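Local structure of sortase (Actinomyces oris, 2XWG) at residues P100-I105 / I116-D121; V129-G134 / S146-H151; N164-G169 / Y183-I188. The protein probably acts as a calcium-binding class C sortase in fimbrial assembly, joining pilin subunits through an acyl-thioester intermediate. All coordinates share one frame; numbering follows the deposited sequence.

Overall arrangement
The chain is the sortase-domain piece of a longer membrane protein, and its strands form one mixed sheet in which strands 103-107 and 171-176 also pair. Interactions 1, 2 and 3 follow one another in series along the sequence, and all reach this sheet. Interactions 1 and 2 have centres about 8 Å apart and touch, because strands 112-118 and 129-131 are neighbours; Y117 hydrogen-bonds to V129 and H131 between them. Interaction 3 lies about 17 Å from interaction 2 and about 22 Å from interaction 1, centre to centre. Interaction 1 holds a calcium ligand and interaction 2 the predicted active-site histidine, so two sites lie on touching parts of the sheet, while interaction 3 is away from both.

Interaction 1 of 3, residues P100-I105 / I116-D121; sequences PVMARI and IYHGTD. With CA (calcium ion), chain F.
M102 holds CG anti to its own nitrogen (chi1 152°) and bends at chi3 (-31°), which turns its terminal methyl CE over one face of the H118 imidazole; the modelled approach is too close, so the exact fit is doubtful. The side chains cross at about a right angle, and M102 SD stands above the same ring, 4.8 Å from the H118 centroid. H118 NE2 bonds to the E95 carbonyl, and Y92 meets the ring edge-to-face, which together probably hold the imidazole's orientation. With an alanine at H118 the E95 carbonyl would probably lose its NE2 partner, and the end of M102 the ring beneath it.

The backbones show a classic beta bulge: M102 and A103 both face I116. M102 N gives the stronger bond to I116 O, at 2.8 Å, while the one from A103 N is weak; I116 N returns a bond to A103 O at 2.7 Å. I116 CD1 packs on A103 CB at 3.9 Å and beside I105 CB. Y117 brings its ring edge to the P100 carbonyl, CD1 to O 3.3 Å, and V101 CG2 touches CE1 obliquely.

Past the strand, T120 OG1 joins two waters and the carbonyls of P77 and E80 round a calcium ion. This hairpin of strands 103-107 and 112-118 continues the sheet: Y117 pairs with strand 129-131, R104 with S175, and I116 packs on L148 of strand 144-149.

Interaction 2 of 3, residues V129-G134 / S146-H151; sequences VGHLFG and SVLTGH
G130 with T149 and H131 with L148 are the paired residues of an antiparallel strand contact in the buried interior of the sortase sheet, and from the second strand the chain runs on toward H151, the predicted proton donor/acceptor. G130 and T149 are the hydrogen-bonded pair, with G130 N to T149 O at 2.8 Å in the carbonyl plane and T149 N to G130 O at 2.7 Å. T149 OG1, turned beside its own backbone N (chi1 -45°), adds a weak bond to G130 O, so that one carbonyl takes two donors from the same residue. L132 N extends the ladder to V147 O at 3.0 Å, in a nearly straight bond.

H131 and L148 form the non-hydrogen-bonded pair. L148 CD2 lies in the plane of the H131 ring, 3.8 Å from H131 CD2. The ring is gripped at both nitrogens, ND1 by the Y92 hydroxyl and NE2 by the S136 carbonyl, which should fix its rotation; S146 OG bonds to the same S136 carbonyl. Along the pair, the side chains of V129 and L148 cross obliquely, CG1 of V129 3.8 Å from CB of L148, whereas L132 and V147 lie side by side, CD2 against CG1.

Strands 112-118 and 206-214 flank the pair, each parallel to its neighbour. V129 and H131 bond to Y117 on one side and S146 to L207 and T209 on the other, while helix 122-127 reaches T149 and H151 through L125.

Interaction 3 of 3, residues N164-G169 / Y183-I188; sequences NQLKKG and YEVNDI
G169 and V185 form the tight end of this contact, where the loop before strand 171-176 meets strand 179-191. G169 N bonds to V185 O at 2.8 Å, nearly straight at 166° and in the carbonyl plane. K168 CA brings a C-H to V185 O at 3.3 Å, so the carbonyl is approached by two successive residues. Farther along, I188 sets CG1 beside its own backbone N (chi1 -49°), carrying CD1 over the loop backbone, 3.3 Å from L166 O and 3.6 Å from K167 CA. Between them V185 sets its CB against K167 O.

Contact is slacker toward solvent. K168 NZ stays 4.3 Å from D187 OD1, beyond a salt bridge, though the opposite charges may still attract weakly. E184 merely lays CG alongside G169 CA at 3.7 Å, and the side chain of K167 starts away from the strand.

The buried L166 and V185 both touch V225, and I188 packs on L223, in strand 221-229. N186 and D187 both face T226 of that strand in a classic beta bulge, and D170, bonded to V185, leads the loop into strand 171-176 on the other flank.

Interaction 1 of 3, residues P100-I105 / I116-D121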
ATOM      1  N   PRO A 100      15.264  -1.018  -6.455  1.00 50.71           N
ATOM      2  CA  PRO A 100      15.014  -1.624  -5.140  1.00 44.52           C
ATOM      3  C   PRO A 100      13.752  -1.032  -4.511  1.00 39.96           C
ATOM      4  O   PRO A 100      13.148  -1.626  -3.629  1.00 35.55           O
ATOM      5  CB  PRO A 100      16.268  -1.261  -4.342  1.00 45.06           C
ATOM      6  CG  PRO A 100      17.316  -0.919  -5.410  1.00 53.67           C
ATOM      7  CD  PRO A 100      16.517  -0.249  -6.495  1.00 49.63           C
ATOM      8  N   VAL A 101      13.352   0.138  -4.994  1.00 40.68           N
ATOM      9  CA  VAL A 101      12.095   0.763  -4.598  1.00 33.24           C
ATOM     10  C   VAL A 101      10.970   0.314  -5.522  1.00 32.79           C
ATOM     11  O   VAL A 101      11.069   0.475  -6.722  1.00 42.20           O
ATOM     12  CB  VAL A 101      12.225   2.268  -4.679  1.00 29.14           C
ATOM     13  CG1 VAL A 101      10.891   2.923  -4.485  1.00 27.72           C
ATOM     14  CG2 VAL A 101      13.223   2.754  -3.641  1.00 27.86           C
ATOM     15  N   MET A 102       9.902  -0.259  -4.980  1.00 30.68           N
ATOM     16  CA  MET A 102       8.791  -0.689  -5.819  1.00 27.15           C
ATOM     17  C   MET A 102       8.030   0.512  -6.412  1.00 31.96           C
ATOM     18  O   MET A 102       7.678   0.529  -7.601  1.00 32.66           O
ATOM     19  CB  MET A 102       7.871  -1.622  -5.033  1.00 30.12           C
ATOM     20  CG  MET A 102       6.426  -1.623  -5.485  1.00 29.51           C
ATOM     21  SD  MET A 102       5.353  -2.755  -4.564  1.00 39.42           S
ATOM     22  CE  MET A 102       6.454  -4.071  -4.124  1.00 34.11           C
ATOM     23  N   ALA A 103       7.809   1.538  -5.596  1.00 29.58           N
ATOM     24  CA  ALA A 103       7.051   2.720  -6.022  1.00 26.46           C
ATOM     25  C   ALA A 103       7.264   3.860  -5.024  1.00 26.14           C
ATOM     26  O   ALA A 103       7.957   3.698  -4.011  1.00 21.37           O
ATOM     27  CB  ALA A 103       5.571   2.395  -6.139  1.00 22.01           C
ATOM     28  N   ARG A 104       6.663   5.008  -5.307  1.00 31.23           N
ATOM     29  CA  ARG A 104       6.782   6.166  -4.424  1.00 29.96           C
ATOM     30  C   ARG A 104       5.430   6.779  -4.156  1.00 31.55           C
ATOM     31  O   ARG A 104       4.598   6.840  -5.065  1.00 33.29           O
ATOM     32  CB  ARG A 104       7.634   7.238  -5.073  1.00 29.45           C
ATOM     33  CG  ARG A 104       9.051   6.895  -5.128  1.00 33.51           C
ATOM     34  CD  ARG A 104       9.852   8.135  -4.942  1.00 37.24           C
ATOM     35  NE  ARG A 104      10.971   7.837  -4.062  1.00 44.15           N
ATOM     36  CZ  ARG A 104      11.096   8.257  -2.803  1.00 41.17           C
ATOM     37  NH1 ARG A 104      10.171   9.052  -2.232  1.00 38.71           N
ATOM     38  NH2 ARG A 104      12.181   7.888  -2.118  1.00 42.86           N
ATOM     39  N   ILE A 105       5.222   7.294  -2.941  1.00 23.08           N
ATOM     40  CA  ILE A 105       3.960   7.943  -2.621  1.00 21.14           C
ATOM     41  C   ILE A 105       4.193   9.314  -2.072  1.00 21.97           C
ATOM     42  O   ILE A 105       5.102   9.514  -1.283  1.00 26.01           O
ATOM     43  CB  ILE A 105       3.168   7.162  -1.576  1.00 25.18           C
ATOM     44  CG1 ILE A 105       1.846   7.882  -1.274  1.00 22.23           C
ATOM     45  CG2 ILE A 105       3.980   6.987  -0.301  1.00 16.80           C
ATOM     46  CD1 ILE A 105       0.893   6.999  -0.559  1.00 18.51           C
ATOM     47  N   ILE A 116       8.237   2.923  -1.461  1.00 27.29           N
ATOM     48  CA  ILE A 116       7.405   1.768  -1.143  1.00 24.42           C
ATOM     49  C   ILE A 116       8.202   0.510  -1.473  1.00 27.19           C
ATOM     50  O   ILE A 116       8.799   0.415  -2.539  1.00 27.65           O
ATOM     51  CB  ILE A 116       6.154   1.780  -2.004  1.00 24.74           C
ATOM     52  CG1 ILE A 116       5.310   2.997  -1.667  1.00 24.77           C
ATOM     53  CG2 ILE A 116       5.363   0.528  -1.813  1.00 25.11           C
ATOM     54  CD1 ILE A 116       4.181   3.242  -2.618  1.00 25.57           C
ATOM     55  N   TYR A 117       8.222  -0.447  -0.556  1.00 26.77           N
ATOM     56  CA  TYR A 117       8.967  -1.675  -0.748  1.00 25.12           C
ATOM     57  C   TYR A 117       8.041  -2.869  -0.631  1.00 30.17           C
ATOM     58  O   TYR A 117       6.943  -2.767  -0.062  1.00 30.18           O
ATOM     59  CB  TYR A 117      10.061  -1.817   0.312  1.00 28.18           C
ATOM     60  CG  TYR A 117      11.087  -0.711   0.322  1.00 27.66           C
ATOM     61  CD1 TYR A 117      12.106  -0.682  -0.609  1.00 21.80           C
ATOM     62  CD2 TYR A 117      11.044   0.299   1.278  1.00 24.71           C
ATOM     63  CE1 TYR A 117      13.060   0.318  -0.596  1.00 21.78           C
ATOM     64  CE2 TYR A 117      11.987   1.311   1.291  1.00 24.72           C
ATOM     65  CZ  TYR A 117      13.000   1.309   0.347  1.00 25.37           C
ATOM     66  OH  TYR A 117      13.948   2.316   0.348  1.00 24.74           O
ATOM     67  N   HIS A 118       8.494  -3.999  -1.169  1.00 30.68           N
ATOM     68  CA  HIS A 118       7.785  -5.269  -1.052  1.00 32.40           C
ATOM     69  C   HIS A 118       7.669  -5.663   0.410  1.00 29.52           C
ATOM     70  O   HIS A 118       8.654  -5.630   1.133  1.00 33.87           O
ATOM     71  CB  HIS A 118       8.582  -6.377  -1.746  1.00 30.72           C
ATOM     72  CG  HIS A 118       8.575  -6.306  -3.241  1.00 35.89           C
ATOM     73  ND1 HIS A 118       9.468  -5.536  -3.954  1.00 34.14           N
ATOM     74  CD2 HIS A 118       7.805  -6.941  -4.160  1.00 34.16           C
ATOM     75  CE1 HIS A 118       9.231  -5.679  -5.244  1.00 36.44           C
ATOM     76  NE2 HIS A 118       8.223  -6.522  -5.395  1.00 37.24           N
ATOM     77  N   GLY A 119       6.481  -6.075   0.831  1.00 32.32           N
ATOM     78  CA  GLY A 119       6.290  -6.696   2.136  1.00 33.37           C
ATOM     79  C   GLY A 119       6.112  -5.761   3.327  1.00 33.54           C
ATOM     80  O   GLY A 119       6.254  -4.535   3.204  1.00 27.94           O
ATOM     81  N   THR A 120       5.824  -6.343   4.492  1.00 26.65           N
ATOM     82  CA  THR A 120       5.574  -5.542   5.676  1.00 28.25           C
ATOM     83  C   THR A 120       6.292  -6.094   6.904  1.00 31.83           C
ATOM     84  O   THR A 120       5.841  -5.942   8.040  1.00 28.25           O
ATOM     85  CB  THR A 120       4.059  -5.417   5.960  1.00 29.25           C
ATOM     86  OG1 THR A 120       3.490  -6.728   6.048  1.00 32.20           O
ATOM     87  CG2 THR A 120       3.374  -4.669   4.843  1.00 26.70           C
ATOM     88  N   ASP A 121       7.422  -6.739   6.677  1.00 32.86           N
ATOM     89  CA  ASP A 121       8.236  -7.190   7.788  1.00 36.88           C
ATOM     90  C   ASP A 121       8.749  -5.974   8.528  1.00 34.53           C
ATOM     91  O   ASP A 121       8.749  -4.869   7.995  1.00 33.56           O
ATOM     92  CB  ASP A 121       9.398  -8.009   7.271  1.00 38.03           C
ATOM     93  CG  ASP A 121      10.221  -7.240   6.307  1.00 40.41           C
ATOM     94  OD1 ASP A 121       9.764  -7.036   5.150  1.00 36.13           O
ATOM     95  OD2 ASP A 121      11.307  -6.806   6.729  1.00 46.31           O
TER
HETATM   96 CA    CA F1286       3.961  -8.142   8.355  1.00 44.82          CA
HETATM   97  O   HOH W   1       5.376 -10.316   7.182  1.00 41.66           O
HETATM   98  O   HOH W   2       1.645  -9.731   8.692  1.00 45.45           O

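Interaction 2 of 3, residues V129-G134 / S146-H151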
ATOM      1  N   VAL A 129       7.468   2.877   3.340  1.00 26.17           N
ATOM      2  CA  VAL A 129       6.135   2.318   3.279  1.00 24.20           C
ATOM      3  C   VAL A 129       6.222   0.880   2.761  1.00 29.69           C
ATOM      4  O   VAL A 129       6.892   0.608   1.755  1.00 29.98           O
ATOM      5  CB  VAL A 129       5.241   3.165   2.351  1.00 25.97           C
ATOM      6  CG1 VAL A 129       3.918   2.481   2.150  1.00 28.31           C
ATOM      7  CG2 VAL A 129       5.037   4.563   2.939  1.00 23.24           C
ATOM      8  N   GLY A 130       5.572  -0.055   3.452  1.00 28.98           N
ATOM      9  CA  GLY A 130       5.598  -1.445   3.034  1.00 26.12           C
ATOM     10  C   GLY A 130       4.323  -1.797   2.303  1.00 29.65           C
ATOM     11  O   GLY A 130       3.239  -1.380   2.688  1.00 33.45           O
ATOM     12  N   HIS A 131       4.443  -2.568   1.238  1.00 29.42           N
ATOM     13  CA  HIS A 131       3.276  -2.990   0.487  1.00 26.85           C
ATOM     14  C   HIS A 131       2.778  -4.350   0.939  1.00 31.95           C
ATOM     15  O   HIS A 131       3.563  -5.294   1.096  1.00 28.98           O
ATOM     16  CB  HIS A 131       3.608  -3.078  -0.978  1.00 29.72           C
ATOM     17  CG  HIS A 131       2.530  -3.725  -1.775  1.00 29.70           C
ATOM     18  ND1 HIS A 131       2.597  -5.039  -2.182  1.00 32.34           N
ATOM     19  CD2 HIS A 131       1.342  -3.249  -2.210  1.00 29.09           C
ATOM     20  CE1 HIS A 131       1.502  -5.341  -2.857  1.00 33.05           C
ATOM     21  NE2 HIS A 131       0.725  -4.272  -2.886  1.00 36.12           N
ATOM     22  N   LEU A 132       1.464  -4.459   1.127  1.00 34.34           N
ATOM     23  CA  LEU A 132       0.892  -5.634   1.774  1.00 33.07           C
ATOM     24  C   LEU A 132       0.753  -6.834   0.843  1.00 36.02           C
ATOM     25  O   LEU A 132      -0.175  -6.891   0.030  1.00 38.48           O
ATOM     26  CB  LEU A 132      -0.449  -5.296   2.409  1.00 34.38           C
ATOM     27  CG  LEU A 132      -0.976  -6.361   3.354  1.00 34.64           C
ATOM     28  CD1 LEU A 132       0.104  -6.730   4.343  1.00 40.31           C
ATOM     29  CD2 LEU A 132      -2.189  -5.865   4.079  1.00 31.02           C
ATOM     30  N   PHE A 133       1.678  -7.788   0.979  1.00 31.20           N
ATOM     31  CA  PHE A 133       1.645  -9.016   0.204  1.00 32.95           C
ATOM     32  C   PHE A 133       0.275  -9.650   0.337  1.00 39.32           C
ATOM     33  O   PHE A 133      -0.221  -9.873   1.438  1.00 41.90           O
ATOM     34  CB  PHE A 133       2.735  -9.976   0.662  1.00 38.91           C
ATOM     35  CG  PHE A 133       2.685 -11.337  -0.000  1.00 40.80           C
ATOM     36  CD1 PHE A 133       2.964 -11.480  -1.355  1.00 41.51           C
ATOM     37  CD2 PHE A 133       2.400 -12.476   0.747  1.00 40.94           C
ATOM     38  CE1 PHE A 133       2.931 -12.729  -1.966  1.00 43.57           C
ATOM     39  CE2 PHE A 133       2.363 -13.724   0.149  1.00 45.10           C
ATOM     40  CZ  PHE A 133       2.639 -13.853  -1.221  1.00 47.60           C
ATOM     41  N   GLY A 134      -0.349  -9.916  -0.800  1.00 42.37           N
ATOM     42  CA  GLY A 134      -1.708 -10.403  -0.806  1.00 40.73           C
ATOM     43  C   GLY A 134      -2.610  -9.406  -1.481  1.00 43.78           C
ATOM     44  O   GLY A 134      -3.682  -9.780  -1.947  1.00 52.92           O
ATOM     45  N   SER A 146      -4.828  -1.857  -3.795  1.00 40.53           N
ATOM     46  CA  SER A 146      -3.463  -1.939  -3.297  1.00 38.74           C
ATOM     47  C   SER A 146      -3.418  -1.356  -1.890  1.00 36.23           C
ATOM     48  O   SER A 146      -3.944  -0.260  -1.647  1.00 35.36           O
ATOM     49  CB  SER A 146      -2.548  -1.143  -4.228  1.00 37.22           C
ATOM     50  OG  SER A 146      -1.204  -1.493  -4.038  1.00 34.89           O
ATOM     51  N   VAL A 147      -2.798  -2.082  -0.967  1.00 36.48           N
ATOM     52  CA  VAL A 147      -2.777  -1.668   0.432  1.00 32.95           C
ATOM     53  C   VAL A 147      -1.365  -1.295   0.856  1.00 33.81           C
ATOM     54  O   VAL A 147      -0.468  -2.140   0.816  1.00 33.06           O
ATOM     55  CB  VAL A 147      -3.270  -2.788   1.327  1.00 34.39           C
ATOM     56  CG1 VAL A 147      -3.028  -2.432   2.781  1.00 33.33           C
ATOM     57  CG2 VAL A 147      -4.746  -3.028   1.080  1.00 36.72           C
ATOM     58  N   LEU A 148      -1.167  -0.030   1.239  1.00 32.10           N
ATOM     59  CA  LEU A 148       0.165   0.484   1.582  1.00 28.40           C
ATOM     60  C   LEU A 148       0.231   0.770   3.078  1.00 31.65           C
ATOM     61  O   LEU A 148      -0.625   1.486   3.611  1.00 30.57           O
ATOM     62  CB  LEU A 148       0.491   1.754   0.790  1.00 22.63           C
ATOM     63  CG  LEU A 148       0.334   1.642  -0.714  1.00 22.95           C
ATOM     64  CD1 LEU A 148       0.824   2.880  -1.328  1.00 21.10           C
ATOM     65  CD2 LEU A 148       1.135   0.465  -1.222  1.00 23.26           C
ATOM     66  N   THR A 149       1.271   0.236   3.721  1.00 30.13           N
ATOM     67  CA  THR A 149       1.408   0.164   5.172  1.00 29.48           C
ATOM     68  C   THR A 149       2.514   1.064   5.706  1.00 31.98           C
ATOM     69  O   THR A 149       3.601   1.100   5.128  1.00 33.38           O
ATOM     70  CB  THR A 149       1.796  -1.258   5.564  1.00 28.85           C
ATOM     71  OG1 THR A 149       0.983  -2.183   4.831  1.00 32.41           O
ATOM     72  CG2 THR A 149       1.562  -1.465   7.014  1.00 34.41           C
ATOM     73  N   GLY A 150       2.261   1.758   6.818  1.00 23.84           N
ATOM     74  CA  GLY A 150       3.236   2.661   7.396  1.00 21.98           C
ATOM     75  C   GLY A 150       3.043   2.864   8.890  1.00 26.20           C
ATOM     76  O   GLY A 150       1.929   3.009   9.352  1.00 29.79           O
ATOM     77  N   HIS A 151       4.138   2.892   9.642  1.00 27.02           N
ATOM     78  CA  HIS A 151       4.110   3.065  11.088  1.00 22.35           C
ATOM     79  C   HIS A 151       3.474   4.374  11.484  1.00 25.14           C
ATOM     80  O   HIS A 151       3.445   5.322  10.713  1.00 25.89           O
ATOM     81  CB  HIS A 151       5.530   3.074  11.652  1.00 23.95           C
ATOM     82  CG  HIS A 151       6.128   1.714  11.859  1.00 24.32           C
ATOM     83  ND1 HIS A 151       5.415   0.650  12.366  1.00 25.80           N
ATOM     84  CD2 HIS A 151       7.383   1.251  11.643  1.00 26.86           C
ATOM     85  CE1 HIS A 151       6.198  -0.409  12.457  1.00 23.68           C
ATOM     86  NE2 HIS A 151       7.399  -0.072  12.020  1.00 26.05           N
TER

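Interaction 3 of 3, residues N164-G169 / Y183-I188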
ATOM      1  N   ASN A 164      -3.737  10.598  10.274  1.00 29.92           N
ATOM      2  CA  ASN A 164      -4.934  11.108  10.949  1.00 35.99           C
ATOM      3  C   ASN A 164      -5.284  12.580  10.696  1.00 37.62           C
ATOM      4  O   ASN A 164      -6.147  13.110  11.384  1.00 36.44           O
ATOM      5  CB  ASN A 164      -4.839  10.875  12.460  1.00 31.96           C
ATOM      6  CG  ASN A 164      -3.598  11.512  13.061  1.00 35.38           C
ATOM      7  OD1 ASN A 164      -2.989  12.394  12.459  1.00 35.69           O
ATOM      8  ND2 ASN A 164      -3.210  11.060  14.244  1.00 30.63           N
ATOM      9  N   GLN A 165      -4.618  13.247   9.749  1.00 30.29           N
ATOM     10  CA  GLN A 165      -4.990  14.620   9.402  1.00 34.23           C
ATOM     11  C   GLN A 165      -5.728  14.664   8.079  1.00 37.27           C
ATOM     12  O   GLN A 165      -6.352  15.672   7.722  1.00 40.48           O
ATOM     13  CB  GLN A 165      -3.783  15.543   9.351  1.00 32.97           C
ATOM     14  CG  GLN A 165      -3.089  15.671  10.685  1.00 35.74           C
ATOM     15  CD  GLN A 165      -1.861  16.523  10.580  1.00 41.00           C
ATOM     16  OE1 GLN A 165      -0.956  16.465  11.432  1.00 40.82           O
ATOM     17  NE2 GLN A 165      -1.797  17.313   9.506  1.00 37.16           N
ATOM     18  N   LEU A 166      -5.676  13.550   7.363  1.00 34.01           N
ATOM     19  CA  LEU A 166      -6.334  13.459   6.068  1.00 39.07           C
ATOM     20  C   LEU A 166      -7.850  13.476   6.243  1.00 41.28           C
ATOM     21  O   LEU A 166      -8.355  12.930   7.220  1.00 38.40           O
ATOM     22  CB  LEU A 166      -5.914  12.165   5.362  1.00 34.30           C
ATOM     23  CG  LEU A 166      -4.491  12.097   4.767  1.00 33.54           C
ATOM     24  CD1 LEU A 166      -4.364  10.853   3.925  1.00 28.35           C
ATOM     25  CD2 LEU A 166      -4.223  13.286   3.923  1.00 26.97           C
ATOM     26  N   LYS A 167      -8.561  14.094   5.299  1.00 46.25           N
ATOM     27  CA  LYS A 167     -10.013  13.930   5.193  1.00 50.51           C
ATOM     28  C   LYS A 167     -10.449  13.666   3.743  1.00 52.91           C
ATOM     29  O   LYS A 167      -9.624  13.694   2.818  1.00 51.86           O
ATOM     30  CB  LYS A 167     -10.772  15.124   5.810  1.00 55.17           C
ATOM     31  CG  LYS A 167     -10.611  16.456   5.081  1.00 56.32           C
ATOM     32  CD  LYS A 167      -9.444  17.278   5.620  1.00 59.32           C
ATOM     33  CE  LYS A 167      -9.628  17.676   7.082  1.00 60.17           C
ATOM     34  NZ  LYS A 167     -10.763  18.638   7.340  1.00 69.11           N
ATOM     35  N   LYS A 168     -11.736  13.393   3.539  1.00 47.35           N
ATOM     36  CA  LYS A 168     -12.234  13.068   2.198  1.00 50.75           C
ATOM     37  C   LYS A 168     -11.940  14.208   1.207  1.00 47.44           C
ATOM     38  O   LYS A 168     -11.916  15.373   1.584  1.00 48.55           O
ATOM     39  CB  LYS A 168     -13.733  12.701   2.231  1.00 56.22           C
ATOM     40  CG  LYS A 168     -14.049  11.427   3.047  1.00 57.00           C
ATOM     41  CD  LYS A 168     -15.557  11.119   3.163  1.00 60.36           C
ATOM     42  CE  LYS A 168     -15.839  10.276   4.432  1.00 68.03           C
ATOM     43  NZ  LYS A 168     -16.799   9.143   4.229  1.00 64.91           N
ATOM     44  N   GLY A 169     -11.677  13.865  -0.048  1.00 50.28           N
ATOM     45  CA  GLY A 169     -11.290  14.865  -1.029  1.00 53.44           C
ATOM     46  C   GLY A 169      -9.808  15.231  -1.015  1.00 52.53           C
ATOM     47  O   GLY A 169      -9.306  15.910  -1.931  1.00 49.57           O
ATOM     48  N   TYR A 183      -4.915   9.458  -6.717  1.00 36.77           N
ATOM     49  CA  TYR A 183      -6.080   8.972  -5.952  1.00 35.15           C
ATOM     50  C   TYR A 183      -6.705  10.076  -5.097  1.00 35.47           C
ATOM     51  O   TYR A 183      -6.005  10.965  -4.618  1.00 35.64           O
ATOM     52  CB  TYR A 183      -5.700   7.794  -5.061  1.00 31.75           C
ATOM     53  CG  TYR A 183      -5.261   6.605  -5.856  1.00 32.76           C
ATOM     54  CD1 TYR A 183      -3.973   6.504  -6.309  1.00 32.11           C
ATOM     55  CD2 TYR A 183      -6.137   5.594  -6.163  1.00 32.39           C
ATOM     56  CE1 TYR A 183      -3.568   5.432  -7.051  1.00 32.75           C
ATOM     57  CE2 TYR A 183      -5.745   4.515  -6.890  1.00 34.26           C
ATOM     58  CZ  TYR A 183      -4.455   4.438  -7.344  1.00 33.63           C
ATOM     59  OH  TYR A 183      -4.040   3.356  -8.093  1.00 32.85           O
ATOM     60  N   GLU A 184      -8.021  10.024  -4.914  1.00 39.05           N
ATOM     61  CA  GLU A 184      -8.703  10.977  -4.050  1.00 42.27           C
ATOM     62  C   GLU A 184      -9.309  10.211  -2.869  1.00 44.35           C
ATOM     63  O   GLU A 184      -9.912   9.155  -3.060  1.00 42.89           O
ATOM     64  CB  GLU A 184      -9.774  11.741  -4.835  1.00 47.14           C
ATOM     65  CG  GLU A 184     -10.595  12.722  -3.991  1.00 56.72           C
ATOM     66  CD  GLU A 184     -11.726  13.408  -4.777  1.00 67.76           C
ATOM     67  OE1 GLU A 184     -12.499  12.697  -5.471  1.00 68.92           O
ATOM     68  OE2 GLU A 184     -11.841  14.659  -4.694  1.00 63.76           O
ATOM     69  N   VAL A 185      -9.125  10.719  -1.651  1.00 37.94           N
ATOM     70  CA  VAL A 185      -9.594  10.023  -0.450  1.00 36.07           C
ATOM     71  C   VAL A 185     -11.116  10.048  -0.363  1.00 41.58           C
ATOM     72  O   VAL A 185     -11.733  11.114  -0.397  1.00 41.77           O
ATOM     73  CB  VAL A 185      -9.024  10.664   0.818  1.00 37.25           C
ATOM     74  CG1 VAL A 185      -9.621  10.024   2.062  1.00 35.26           C
ATOM     75  CG2 VAL A 185      -7.519  10.569   0.824  1.00 30.30           C
ATOM     76  N   ASN A 186     -11.736   8.882  -0.248  1.00 41.85           N
ATOM     77  CA  ASN A 186     -13.187   8.857  -0.179  1.00 47.71           C
ATOM     78  C   ASN A 186     -13.736   7.928   0.899  1.00 54.26           C
ATOM     79  O   ASN A 186     -14.920   7.590   0.883  1.00 58.34           O
ATOM     80  CB  ASN A 186     -13.794   8.514  -1.538  1.00 45.88           C
ATOM     81  CG  ASN A 186     -13.613   7.052  -1.905  1.00 51.25           C
ATOM     82  OD1 ASN A 186     -13.194   6.225  -1.080  1.00 48.78           O
ATOM     83  ND2 ASN A 186     -13.949   6.717  -3.150  1.00 47.16           N
ATOM     84  N   ASP A 187     -12.884   7.520   1.834  1.00 54.48           N
ATOM     85  CA  ASP A 187     -13.336   6.704   2.951  1.00 56.70           C
ATOM     86  C   ASP A 187     -12.275   6.628   4.044  1.00 57.92           C
ATOM     87  O   ASP A 187     -11.143   6.216   3.808  1.00 53.72           O
ATOM     88  CB  ASP A 187     -13.730   5.302   2.468  1.00 63.56           C
ATOM     89  CG  ASP A 187     -14.603   4.540   3.475  1.00 71.58           C
ATOM     90  OD1 ASP A 187     -15.186   5.174   4.398  1.00 69.06           O
ATOM     91  OD2 ASP A 187     -14.717   3.296   3.318  1.00 73.19           O
ATOM     92  N   ILE A 188     -12.657   7.038   5.248  1.00 61.80           N
ATOM     93  CA  ILE A 188     -11.768   6.980   6.399  1.00 55.69           C
ATOM     94  C   ILE A 188     -12.485   6.248   7.512  1.00 53.15           C
ATOM     95  O   ILE A 188     -13.691   6.392   7.682  1.00 61.85           O
ATOM     96  CB  ILE A 188     -11.354   8.383   6.838  1.00 52.60           C
ATOM     97  CG1 ILE A 188     -10.871   9.166   5.608  1.00 50.00           C
ATOM     98  CG2 ILE A 188     -10.302   8.303   7.928  1.00 48.94           C
ATOM     99  CD1 ILE A 188     -10.149  10.450   5.923  1.00 48.62           C
TER